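Local structure of probable L,D-transpeptidase 3 (Mycobacterium tuberculosis, 6D4K) at residues His97-Leu102 and Ser108-Thr113; Val66-Thr71 and Gly76-Leu81. The protein is a probable L,D-transpeptidase of the mycobacterial cell wall, whose cross-linking reaction is unknown and which may attach proteins to peptidoglycan. All blocks are in the same frame, centred on the assembly; numbering follows the deposited sequence.

Interaction 1: residues His97-Leu102 and Ser108-Thr113; sequences HSTVEL and SSDFKT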
loop_
_atom_site.group_PDB
_atom_site.type_symbol
_atom_site.label_atom_id
_atom_site.label_comp_id
_atom_site.label_asym_id
_atom_site.label_seq_id
_atom_site.Cartn_x
_atom_site.Cartn_y
_atom_site.Cartn_z
ATOM N N HIS A 97 -7.026 -11.404 11.623
ATOM C CA HIS A 97 -7.026 -11.844 13.026
ATOM C C HIS A 97 -6.616 -13.306 13.172
ATOM O O HIS A 97 -7.138 -14.040 14.013
ATOM C CB HIS A 97 -8.386 -11.600 13.678
ATOM C CG HIS A 97 -8.854 -10.188 13.579
ATOM N ND1 HIS A 97 -8.285 -9.174 14.317
ATOM C CD2 HIS A 97 -9.849 -9.619 12.859
ATOM C CE1 HIS A 97 -8.896 -8.037 14.048
ATOM N NE2 HIS A 97 -9.857 -8.280 13.171
ATOM N N SER A 98 -5.657 -13.735 12.361
ATOM C CA SER A 98 -5.323 -15.150 12.277
ATOM C C SER A 98 -3.825 -15.368 12.426
ATOM O O SER A 98 -3.020 -14.446 12.292
ATOM C CB SER A 98 -5.742 -15.731 10.925
ATOM O OG SER A 98 -7.144 -15.645 10.754
ATOM N N THR A 99 -3.462 -16.621 12.668
ATOM C CA THR A 99 -2.086 -17.083 12.549
ATOM C C THR A 99 -1.974 -17.846 11.237
ATOM O O THR A 99 -2.707 -18.813 11.019
ATOM C CB THR A 99 -1.713 -17.982 13.729
ATOM O OG1 THR A 99 -1.796 -17.229 14.944
ATOM C CG2 THR A 99 -0.300 -18.522 13.573
ATOM N N VAL A 100 -1.096 -17.393 10.353
ATOM C CA VAL A 100 -0.841 -18.050 9.079
ATOM C C VAL A 100 0.435 -18.859 9.232
ATOM O O VAL A 100 1.475 -18.321 9.614
ATOM C CB VAL A 100 -0.705 -17.029 7.935
ATOM C CG1 VAL A 100 -0.364 -17.747 6.632
ATOM C CG2 VAL A 100 -1.987 -16.213 7.775
ATOM N N GLU A 101 0.352 -20.162 8.983
ATOM C CA GLU A 101 1.551 -20.983 8.940
ATOM C C GLU A 101 2.190 -20.863 7.569
ATOM O O GLU A 101 1.505 -20.830 6.545
ATOM C CB GLU A 101 1.228 -22.443 9.239
ATOM C CG GLU A 101 0.555 -22.641 10.577
ATOM C CD GLU A 101 0.423 -24.103 10.937
ATOM O OE1 GLU A 101 1.457 -24.804 10.931
ATOM O OE2 GLU A 101 -0.709 -24.552 11.216
ATOM N N LEU A 102 3.512 -20.809 7.549
ATOM C CA LEU A 102 4.232 -20.536 6.321
ATOM C C LEU A 102 5.406 -21.496 6.210
ATOM O O LEU A 102 6.197 -21.629 7.151
ATOM C CB LEU A 102 4.705 -19.080 6.340
ATOM C CG LEU A 102 5.340 -18.503 5.098
ATOM C CD1 LEU A 102 4.379 -18.565 3.922
ATOM C CD2 LEU A 102 5.705 -17.076 5.382
ATOM N N SER A 108 10.183 -23.542 7.961
ATOM C CA SER A 108 8.864 -23.390 8.555
ATOM C C SER A 108 8.822 -22.139 9.417
ATOM O O SER A 108 9.751 -21.864 10.182
ATOM C CB SER A 108 8.508 -24.613 9.402
ATOM O OG SER A 108 8.454 -25.779 8.597
ATOM N N SER A 109 7.736 -21.383 9.284
ATOM C CA SER A 109 7.563 -20.134 10.003
ATOM C C SER A 109 6.075 -19.910 10.217
ATOM O O SER A 109 5.228 -20.713 9.803
ATOM C CB SER A 109 8.177 -18.968 9.220
ATOM O OG SER A 109 8.392 -17.843 10.051
ATOM N N ASP A 110 5.759 -18.805 10.868
ATOM C CA ASP A 110 4.377 -18.370 10.967
ATOM C C ASP A 110 4.360 -16.873 11.193
ATOM O O ASP A 110 5.359 -16.270 11.584
ATOM C CB ASP A 110 3.591 -19.119 12.058
ATOM C CG ASP A 110 4.134 -18.887 13.473
ATOM O OD1 ASP A 110 4.522 -17.751 13.824
ATOM O OD2 ASP A 110 4.152 -19.862 14.254
ATOM N N PHE A 111 3.204 -16.285 10.951
ATOM C CA PHE A 111 3.016 -14.872 11.201
ATOM C C PHE A 111 1.560 -14.668 11.563
ATOM O O PHE A 111 0.758 -15.591 11.487
ATOM C CB PHE A 111 3.498 -14.007 10.032
ATOM C CG PHE A 111 2.731 -14.210 8.752
ATOM C CD1 PHE A 111 1.588 -13.457 8.491
ATOM C CD2 PHE A 111 3.166 -15.123 7.797
ATOM C CE1 PHE A 111 0.895 -13.602 7.295
ATOM C CE2 PHE A 111 2.472 -15.286 6.600
ATOM C CZ PHE A 111 1.332 -14.518 6.345
ATOM N N LYS A 112 1.225 -13.461 11.972
ATOM C CA LYS A 112 -0.119 -13.119 12.397
ATOM C C LYS A 112 -0.642 -11.980 11.548
ATOM O O LYS A 112 0.111 -11.096 11.135
ATOM C CB LYS A 112 -0.145 -12.707 13.873
ATOM C CG LYS A 112 0.333 -13.852 14.764
ATOM C CD LYS A 112 -0.519 -14.027 16.012
ATOM C CE LYS A 112 0.320 -14.453 17.201
ATOM N NZ LYS A 112 1.229 -15.587 16.876
ATOM N N THR A 113 -1.945 -11.996 11.311
ATOM C CA THR A 113 -2.601 -10.894 10.637
ATOM C C THR A 113 -3.447 -10.113 11.637
ATOM O O THR A 113 -4.051 -10.699 12.545
ATOM C CB THR A 113 -3.485 -11.389 9.494
ATOM O OG1 THR A 113 -4.380 -12.391 9.983
ATOM C CG2 THR A 113 -2.622 -11.979 8.378
#

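Interaction 2: residues Val66-Thr71 and Gly76-Leu81; sequences VEVKST and GKFEWL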
loop_
_atom_site.group_PDB
_atom_site.type_symbol
_atom_site.label_atom_id
_atom_site.label_comp_id
_atom_site.label_asym_id
_atom_site.label_seq_id
_atom_site.Cartn_x
_atom_site.Cartn_y
_atom_site.Cartn_z
ATOM N N VAL A 66 11.964 -22.340 -3.401
ATOM C CA VAL A 66 11.397 -21.518 -2.336
ATOM C C VAL A 66 9.872 -21.567 -2.390
ATOM O O VAL A 66 9.186 -20.636 -1.963
ATOM C CB VAL A 66 11.952 -20.077 -2.363
ATOM C CG1 VAL A 66 13.479 -20.107 -2.263
ATOM C CG2 VAL A 66 11.493 -19.315 -3.621
ATOM N N GLU A 67 9.337 -22.667 -2.911
ATOM C CA GLU A 67 7.903 -22.911 -2.995
ATOM C C GLU A 67 7.191 -22.481 -1.718
ATOM O O GLU A 67 7.565 -22.891 -0.613
ATOM C CB GLU A 67 7.702 -24.413 -3.217
ATOM C CG GLU A 67 6.256 -24.840 -3.420
ATOM C CD GLU A 67 6.082 -26.352 -3.456
ATOM O OE1 GLU A 67 7.079 -27.080 -3.252
ATOM O OE2 GLU A 67 4.946 -26.810 -3.692
ATOM N N VAL A 68 6.183 -21.624 -1.854
ATOM C CA VAL A 68 5.471 -21.096 -0.694
ATOM C C VAL A 68 4.261 -21.978 -0.397
ATOM O O VAL A 68 3.368 -22.137 -1.238
ATOM C CB VAL A 68 5.045 -19.639 -0.912
ATOM C CG1 VAL A 68 4.237 -19.142 0.290
ATOM C CG2 VAL A 68 6.278 -18.771 -1.179
ATOM N N LYS A 69 4.217 -22.548 0.809
ATOM C CA LYS A 69 3.105 -23.387 1.242
ATOM C C LYS A 69 2.556 -22.808 2.538
ATOM O O LYS A 69 3.219 -22.856 3.579
ATOM C CB LYS A 69 3.539 -24.844 1.412
ATOM C CG LYS A 69 4.090 -25.463 0.128
ATOM C CD LYS A 69 4.916 -26.709 0.411
ATOM C CE LYS A 69 4.044 -27.956 0.476
ATOM N NZ LYS A 69 4.149 -28.785 -0.763
ATOM N N SER A 70 1.363 -22.242 2.467
ATOM C CA SER A 70 0.729 -21.605 3.609
ATOM C C SER A 70 -0.441 -22.448 4.117
ATOM O O SER A 70 -1.034 -23.266 3.400
ATOM C CB SER A 70 0.224 -20.207 3.238
ATOM O OG SER A 70 -0.734 -20.318 2.181
ATOM N N THR A 71 -0.765 -22.234 5.385
ATOM C CA THR A 71 -1.969 -22.784 5.986
ATOM C C THR A 71 -2.689 -21.579 6.601
ATOM O O THR A 71 -2.154 -20.939 7.507
ATOM C CB THR A 71 -1.608 -23.828 7.056
ATOM O OG1 THR A 71 -0.752 -24.825 6.479
ATOM C CG2 THR A 71 -2.853 -24.494 7.610
ATOM N N GLY A 76 -0.579 -17.847 -5.375
ATOM C CA GLY A 76 0.109 -16.584 -5.544
ATOM C C GLY A 76 1.040 -16.593 -6.737
ATOM O O GLY A 76 1.114 -17.560 -7.496
ATOM N N LYS A 77 1.740 -15.477 -6.908
ATOM C CA LYS A 77 2.613 -15.297 -8.059
ATOM C C LYS A 77 3.937 -14.686 -7.616
ATOM O O LYS A 77 3.952 -13.767 -6.799
ATOM C CB LYS A 77 1.958 -14.378 -9.098
ATOM C CG LYS A 77 0.725 -14.970 -9.769
ATOM C CD LYS A 77 -0.075 -13.903 -10.505
ATOM C CE LYS A 77 -1.264 -14.513 -11.231
ATOM N NZ LYS A 77 -2.262 -15.011 -10.255
ATOM N N PHE A 78 5.037 -15.169 -8.188
ATOM C CA PHE A 78 6.357 -14.641 -7.878
ATOM C C PHE A 78 6.675 -13.417 -8.731
ATOM O O PHE A 78 6.404 -13.393 -9.936
ATOM C CB PHE A 78 7.435 -15.697 -8.127
ATOM C CG PHE A 78 7.508 -16.766 -7.068
ATOM C CD1 PHE A 78 7.997 -16.481 -5.797
ATOM C CD2 PHE A 78 7.104 -18.067 -7.347
ATOM C CE1 PHE A 78 8.090 -17.476 -4.836
ATOM C CE2 PHE A 78 7.181 -19.060 -6.384
ATOM C CZ PHE A 78 7.682 -18.770 -5.127
ATOM N N GLU A 79 7.258 -12.403 -8.088
ATOM C CA GLU A 79 7.779 -11.220 -8.766
ATOM C C GLU A 79 9.181 -10.961 -8.241
ATOM O O GLU A 79 9.382 -10.882 -7.027
ATOM C CB GLU A 79 6.927 -9.983 -8.460
ATOM C CG GLU A 79 5.454 -10.099 -8.770
ATOM C CD GLU A 79 4.700 -8.835 -8.395
ATOM O OE1 GLU A 79 5.241 -8.029 -7.601
ATOM O OE2 GLU A 79 3.574 -8.646 -8.905
ATOM N N TRP A 80 10.146 -10.824 -9.139
ATOM C CA TRP A 80 11.521 -10.568 -8.736
ATOM C C TRP A 80 11.719 -9.071 -8.520
ATOM O O TRP A 80 11.504 -8.270 -9.434
ATOM C CB TRP A 80 12.500 -11.148 -9.764
ATOM C CG TRP A 80 12.518 -12.641 -9.665
ATOM C CD1 TRP A 80 11.613 -13.503 -10.201
ATOM C CD2 TRP A 80 13.454 -13.437 -8.929
ATOM N NE1 TRP A 80 11.931 -14.798 -9.857
ATOM C CE2 TRP A 80 13.061 -14.786 -9.079
ATOM C CE3 TRP A 80 14.585 -13.137 -8.155
ATOM C CZ2 TRP A 80 13.753 -15.841 -8.483
ATOM C CZ3 TRP A 80 15.296 -14.178 -7.588
ATOM C CH2 TRP A 80 14.861 -15.521 -7.732
ATOM N N LEU A 81 12.097 -8.697 -7.294
ATOM C CA LEU A 81 12.356 -7.299 -6.958
ATOM C C LEU A 81 13.806 -6.895 -7.191
ATOM O O LEU A 81 14.084 -5.716 -7.443
ATOM C CB LEU A 81 11.982 -7.029 -5.497
ATOM C CG LEU A 81 10.560 -7.411 -5.089
ATOM C CD1 LEU A 81 10.242 -6.987 -3.661
ATOM C CD2 LEU A 81 9.563 -6.818 -6.064
#

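Interaction 1: residues His97-Leu102 and Ser108-Thr113
V100 and F111 form a hydrogen-bonded antiparallel pair, V100 N giving to F111 O at 2.8 Å and F111 N to V100 O at 3.0 Å. From CB, the F111 side chain starts between its own backbone N and carbonyl carbon (chi1 64°), which brings the ring over V100 on the partner strand. CD2 then passes V100 O and the CD2 methyl of L102. CE2 lies 3.9 Å from that same L102 CD2, which comes in at the ring edge, while CE1 sits beside V100 CG2. At the far end CZ presses on V100 CB at 3.6 Å. V100 CB thus stands over one face, 3.8 Å from the F111 ring centroid, as a CH-pi contact; W94 adds an edge-to-face ring contact. On the opposite face of the sheet T99 and K112 run side by side, T99 OG1 reaching the aliphatic K112 CD at 3.6 Å. Just ahead of strand 99-102, S98 O accepts from T113 N, but S98 N returns its bond to the side-chain oxygen T113 OG1 (3.0 Å), which also bonds P95 O. At the other end the S109 N to L102 O bond is short, 2.6 Å. Paired backbone bonds therefore fix the register, while dispersion and a CH-pi contact pack V100 and L102 against the buried F111 ring.

Interaction 2: residues Val66-Thr71 and Gly76-Leu81
The carbonyl oxygen V66 O is the polar atom at this contact: it meets the edge of the F78 ring, near the ring plane, 4.0 Å from F78 CZ, and no hydrogen bond crosses between V66-T71 and G76-L81. An aromatic C-H edge set against a carbonyl oxygen is electrostatically compatible, though at this distance the attraction is probably slight. F78 reaches across with CG turned away from its own carbonyl carbon (chi1 -76°), carrying CE1 and CZ to the other segment. The V66 side chain approaches the same corner of the ring at a slant, CG2 lying 4.1 Å from F78 CE1. V68, two residues on, extends its own CG2 to within 4.2 Å of F78 CZ, coming in obliquely. One ring end therefore touches two valines and one backbone oxygen, and just 110 Å² is buried between the segments. W88 packs edge-to-face with F78; V86 of strand 85-90 and E63 of helix 59-65 also touch its side chain. V68 in turn leans on W88, and V66 on V104. The backbones stay well apart, the nearest CA atoms, those of V68 and G76, being 8.5 Å from each other. Their main-chain bonds go to different neighbours, K69 to S103 in one sheet, K77 to V89 and E79 to Q87 in the other. Side chains that meet between two separately hydrogen-bonded sheets are characteristic of a beta sandwich, here the bacterial Ig-like domain; V68 and F78, with V66 just ahead of strand 68-71, join an edge strand of each sheet, 68-71 and 76-80.

From the N terminus, the chain leaves helix 59-65 into strand 68-71, turns through four residues and enters strand 76-80 of the other sheet; interaction 2 closes that short loop between sheets. Strand 85-90 follows, and the chain then crosses back to make the hairpin of interaction 1, whose two strands are joined by a two-residue turn. The two contacts lie in series, neither nested nor crossed, with centres 15 Å apart. They meet where strand 68-71 flanks strand 99-104: T71 N probably bonds E101 O at 2.9 Å, and L102 CD1 packs on V68 CG1. Interaction 1 thus forms the central hairpin of one sheet, and interaction 2 ties an edge strand of that sheet to the facing one.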